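Local coordinates for DltD domain-containing protein (Beauveria bassiana, PDB 7D78), which is a thioesterase of the polyketide transferase family that probably cyclises a polyketide chain into a medium-ring lactone, at residues E31-T34 against I38-R41; I54-G59 against P69-T74. One frame throughout, in Å; residues are numbered along the deposited sequence.

Contact 1 of 2, residues E31-T34 against I38-R41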
loop_
_atom_site.group_PDB
_atom_site.type_symbol
_atom_site.label_atom_id
_atom_site.label_comp_id
_atom_site.label_asym_id
_atom_site.label_seq_id
_atom_site.Cartn_x
_atom_site.Cartn_y
_atom_site.Cartn_z
ATOM N N GLU A 31 1.222 -24.752 -8.614
ATOM C CA GLU A 31 0.607 -23.466 -8.911
ATOM C C GLU A 31 -0.392 -23.112 -7.821
ATOM O O GLU A 31 -1.130 -23.982 -7.346
ATOM C CB GLU A 31 -0.108 -23.516 -10.268
ATOM C CG GLU A 31 0.781 -24.061 -11.369
ATOM C CD GLU A 31 0.184 -23.906 -12.750
ATOM O OE1 GLU A 31 -1.057 -23.920 -12.862
ATOM O OE2 GLU A 31 0.967 -23.778 -13.718
ATOM N N CYS A 32 -0.415 -21.838 -7.426
ATOM C CA CYS A 32 -1.348 -21.341 -6.419
ATOM C C CYS A 32 -2.162 -20.209 -7.033
ATOM O O CYS A 32 -1.594 -19.306 -7.657
ATOM C CB CYS A 32 -0.621 -20.824 -5.166
ATOM S SG CYS A 32 0.628 -21.911 -4.434
ATOM N N LYS A 33 -3.482 -20.258 -6.856
ATOM C CA LYS A 33 -4.372 -19.228 -7.372
ATOM C C LYS A 33 -4.554 -18.125 -6.338
ATOM O O LYS A 33 -4.603 -18.390 -5.134
ATOM C CB LYS A 33 -5.743 -19.810 -7.729
ATOM C CG LYS A 33 -5.775 -20.673 -8.983
ATOM C CD LYS A 33 -7.156 -20.668 -9.624
ATOM C CE LYS A 33 -7.668 -19.244 -9.802
ATOM N NZ LYS A 33 -8.938 -19.170 -10.592
ATOM N N THR A 34 -4.674 -16.893 -6.814
ATOM C CA THR A 34 -4.919 -15.741 -5.959
ATOM C C THR A 34 -6.392 -15.371 -6.033
ATOM O O THR A 34 -7.122 -15.830 -6.916
ATOM C CB THR A 34 -4.063 -14.552 -6.396
ATOM O OG1 THR A 34 -4.457 -14.181 -7.724
ATOM C CG2 THR A 34 -2.584 -14.922 -6.376
ATOM N N ILE A 38 -5.075 -14.707 -10.621
ATOM C CA ILE A 38 -3.715 -14.841 -11.141
ATOM C C ILE A 38 -3.139 -16.163 -10.642
ATOM O O ILE A 38 -3.492 -16.636 -9.554
ATOM C CB ILE A 38 -2.882 -13.615 -10.684
ATOM C CG1 ILE A 38 -2.816 -12.564 -11.790
ATOM C CG2 ILE A 38 -1.479 -13.972 -10.211
ATOM C CD1 ILE A 38 -4.168 -12.130 -12.273
ATOM N N ILE A 39 -2.292 -16.798 -11.451
ATOM C CA ILE A 39 -1.626 -18.043 -11.068
ATOM C C ILE A 39 -0.182 -17.738 -10.692
ATOM O O ILE A 39 0.579 -17.218 -11.514
ATOM C CB ILE A 39 -1.667 -19.080 -12.202
ATOM C CG1 ILE A 39 -3.094 -19.295 -12.698
ATOM C CG2 ILE A 39 -1.017 -20.389 -11.748
ATOM C CD1 ILE A 39 -3.856 -20.286 -11.914
ATOM N N ILE A 40 0.202 -18.086 -9.459
ATOM C CA ILE A 40 1.596 -18.057 -9.017
ATOM C C ILE A 40 2.190 -19.438 -9.266
ATOM O O ILE A 40 1.569 -20.450 -8.924
ATOM C CB ILE A 40 1.691 -17.691 -7.523
ATOM C CG1 ILE A 40 1.103 -16.296 -7.255
ATOM C CG2 ILE A 40 3.125 -17.854 -7.004
ATOM C CD1 ILE A 40 1.857 -15.179 -7.931
ATOM N N ARG A 41 3.392 -19.492 -9.839
ATOM C CA ARG A 41 4.042 -20.757 -10.168
ATOM C C ARG A 41 5.355 -20.911 -9.413
ATOM O O ARG A 41 6.110 -19.946 -9.249
ATOM C CB ARG A 41 4.294 -20.871 -11.697
ATOM C CG ARG A 41 2.989 -20.754 -12.492
ATOM C CD ARG A 41 3.110 -21.122 -13.971
ATOM N NE ARG A 41 1.766 -21.145 -14.555
ATOM C CZ ARG A 41 1.117 -20.054 -14.950
ATOM N NH1 ARG A 41 1.711 -18.865 -14.853
ATOM N NH2 ARG A 41 -0.111 -20.146 -15.446
HETATM O O HOH W 1 -1.139 -22.730 -15.574
#

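Contact 2 of 2, residues I54-G59 against P69-T74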
loop_
_atom_site.group_PDB
_atom_site.type_symbol
_atom_site.label_atom_id
_atom_site.label_comp_id
_atom_site.label_asym_id
_atom_site.label_seq_id
_atom_site.Cartn_x
_atom_site.Cartn_y
_atom_site.Cartn_z
ATOM N N ILE A 54 8.106 -24.854 4.353
ATOM C CA ILE A 54 8.754 -23.548 4.320
ATOM C C ILE A 54 8.469 -22.936 2.957
ATOM O O ILE A 54 8.810 -23.529 1.930
ATOM C CB ILE A 54 10.270 -23.651 4.555
ATOM C CG1 ILE A 54 10.577 -24.337 5.892
ATOM C CG2 ILE A 54 10.912 -22.279 4.452
ATOM C CD1 ILE A 54 12.043 -24.740 6.023
ATOM N N ILE A 55 7.842 -21.761 2.945
ATOM C CA ILE A 55 7.556 -21.032 1.708
ATOM C C ILE A 55 8.597 -19.932 1.568
ATOM O O ILE A 55 8.692 -19.053 2.433
ATOM C CB ILE A 55 6.134 -20.446 1.711
ATOM C CG1 ILE A 55 5.083 -21.558 1.691
ATOM C CG2 ILE A 55 5.936 -19.497 0.505
ATOM C CD1 ILE A 55 3.715 -21.115 2.266
ATOM N N MET A 56 9.382 -19.977 0.489
ATOM C CA MET A 56 10.525 -19.089 0.289
ATOM C C MET A 56 10.191 -18.039 -0.768
ATOM O O MET A 56 9.879 -18.387 -1.911
ATOM C CB MET A 56 11.765 -19.882 -0.141
ATOM C CG MET A 56 12.224 -20.937 0.871
ATOM S SD MET A 56 13.572 -21.960 0.229
ATOM C CE MET A 56 14.924 -20.786 0.217
ATOM N N THR A 57 10.300 -16.760 -0.393
ATOM C CA THR A 57 10.064 -15.652 -1.319
ATOM C C THR A 57 11.396 -15.079 -1.787
ATOM O O THR A 57 12.204 -14.656 -0.947
ATOM C CB THR A 57 9.231 -14.555 -0.651
ATOM O OG1 THR A 57 7.920 -15.056 -0.333
ATOM C CG2 THR A 57 9.071 -13.364 -1.600
ATOM N N PRO A 58 11.657 -15.014 -3.093
ATOM C CA PRO A 58 12.921 -14.447 -3.581
ATOM C C PRO A 58 12.999 -12.936 -3.396
ATOM O O PRO A 58 12.034 -12.256 -3.046
ATOM C CB PRO A 58 12.928 -14.803 -5.075
ATOM C CG PRO A 58 11.853 -15.835 -5.256
ATOM C CD PRO A 58 10.824 -15.527 -4.191
ATOM N N GLY A 59 14.186 -12.412 -3.689
ATOM C CA GLY A 59 14.450 -10.990 -3.612
ATOM C C GLY A 59 13.886 -10.202 -4.786
ATOM O O GLY A 59 13.124 -10.698 -5.618
ATOM N N PRO A 69 17.270 -22.803 -5.001
ATOM C CA PRO A 69 17.138 -24.266 -5.100
ATOM C C PRO A 69 18.115 -25.017 -4.216
ATOM O O PRO A 69 17.744 -26.042 -3.628
ATOM C CB PRO A 69 17.382 -24.533 -6.588
ATOM C CG PRO A 69 16.859 -23.295 -7.250
ATOM C CD PRO A 69 17.286 -22.181 -6.340
ATOM N N ASP A 70 19.346 -24.519 -4.084
ATOM C CA ASP A 70 20.312 -25.166 -3.202
ATOM C C ASP A 70 19.811 -25.206 -1.764
ATOM O O ASP A 70 19.950 -26.228 -1.080
ATOM C CB ASP A 70 21.654 -24.445 -3.278
ATOM C CG ASP A 70 22.322 -24.604 -4.624
ATOM O OD1 ASP A 70 22.069 -25.628 -5.298
ATOM O OD2 ASP A 70 23.100 -23.707 -5.005
ATOM N N ILE A 71 19.228 -24.102 -1.287
ATOM C CA ILE A 71 18.687 -24.056 0.070
ATOM C C ILE A 71 17.490 -24.992 0.202
ATOM O O ILE A 71 17.347 -25.700 1.210
ATOM C CB ILE A 71 18.315 -22.606 0.443
ATOM C CG1 ILE A 71 19.461 -21.645 0.120
ATOM C CG2 ILE A 71 17.913 -22.490 1.914
ATOM C CD1 ILE A 71 20.531 -21.601 1.178
ATOM N N ALA A 72 16.614 -25.019 -0.813
ATOM C CA ALA A 72 15.415 -25.852 -0.748
ATOM C C ALA A 72 15.756 -27.338 -0.691
ATOM O O ALA A 72 15.079 -28.113 0.001
ATOM C CB ALA A 72 14.516 -25.577 -1.949
ATOM N N GLU A 73 16.771 -27.762 -1.450
ATOM C CA GLU A 73 17.198 -29.160 -1.404
ATOM C C GLU A 73 17.647 -29.554 -0.001
ATOM O O GLU A 73 17.326 -30.650 0.475
ATOM C CB GLU A 73 18.326 -29.395 -2.410
ATOM C CG GLU A 73 17.915 -29.163 -3.854
ATOM C CD GLU A 73 19.081 -29.297 -4.823
ATOM O OE1 GLU A 73 20.152 -29.788 -4.408
ATOM O OE2 GLU A 73 18.925 -28.910 -6.001
ATOM N N THR A 74 18.391 -28.674 0.675
ATOM C CA THR A 74 18.800 -28.946 2.052
ATOM C C THR A 74 17.593 -29.010 2.972
ATOM O O THR A 74 17.476 -29.924 3.798
ATOM C CB THR A 74 19.788 -27.883 2.538
ATOM O OG1 THR A 74 20.971 -27.927 1.735
ATOM C CG2 THR A 74 20.174 -28.124 4.001
#

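Contact 1 of 2, residues E31-T34 against I38-R41
Cys32 and Ile40 face each other as an antiparallel hydrogen-bonded pair, and each satisfies both backbone polar groups of the other: Cys32 N donates to Ile40 O at 2.8 Å, and Ile40 N donates back to Cys32 O at 2.8 Å, both bonds being nearly straight. Nearer the turn, Thr34 N reaches Ile38 O at 3.0 Å. Thr34 OG1 accepts a weak bond from Ile38 N, bent to 130°, while its stronger partner is Asp36 of the turn; chi1 of 63° sets this hydroxyl between the backbone N and the carbonyl carbon. These bonds close the beta hairpin of strands 28-33 and 39-45, the first of which is an outermost strand, within this chain, of the main sheet of the alpha/beta hydrolase fold. On the face bearing Glu31, Lys33, Ile39 and Arg41, Arg41 NE forms a salt bridge with Glu31 OE2 at 2.9 Å. The two side chains run side by side, yet their flat groups stand 77° apart, and NE meets OE2 from above the carboxylate plane. Water 1 joins the remaining ends, donating to Glu31 OE1 at 3.0 Å and accepting from Arg41 NH2 at 2.8 Å, whereas Arg41 NH1 turns to Asp94 and the carbonyl of Asp92. A methionine at Arg41 would probably leave the Glu31 carboxylate and Asp94 without their shared cationic mate. Ile39 CG2 lies over one guanidinium face, offset toward its rim, and Ile39 CD1 packs on Lys33 CG at 3.5 Å.

Contact 2 of 2, residues I54-G59 against P69-T74
Met56 reaches from its strand to the helix with the last two atoms of its side chain. Met56 CE lies 3.8 Å from Ile71 CG2, and the two side chains cross at about a right angle. This is the close part of the contact. With CG anti to the carbonyl carbon (chi1 -60°), the chain of Met56 runs out from the strand until it bends at chi3, 71°, and turns CE onto Ile71. The sulfur makes a looser approach, with Met56 SD 4.3 Å from Ala72 CB. Backbones stay well apart, the CA atoms of Met56 and Ala72 being 8.4 Å from each other, and only 106 Å² is buried in all. Leu68 and Phe75 of the same helix, with Thr82 and Trp131 of the neighbouring strands, also touch Met56, while Ala72 rests on Thr82 and Ile84. The solvent side of the helix carries the exposed Asp70 and Glu73, which make no contact with residues 54-59. Such a helix, laid over the sheet after strand 51-57 and leading into strand 81-86, belongs to a beta-alpha-beta unit of the alpha/beta hydrolase fold.

In the fold
Both contacts belong to the same mixed sheet, but contact 1 lies at its margin and contact 2 inside. Their centres are 18 Å apart and their nearest atoms about 7 Å, so they do not touch. Contact 1 pairs strands 28-33 and 39-45 edge to edge, burying 413 Å², and is held by backbone bonds, a water-bridged ion pair and apolar side-chain contacts; contact 2 sets helix 68-77 against strand 51-57 through apolar side chains alone, every touching residue being buried. They share no element, yet strand 39-45 is followed in the chain by strand 51-57, and strand 81-86 lies between these two in the sheet. Tyr45, on strand 39-45, also touches Ala72 of contact 2.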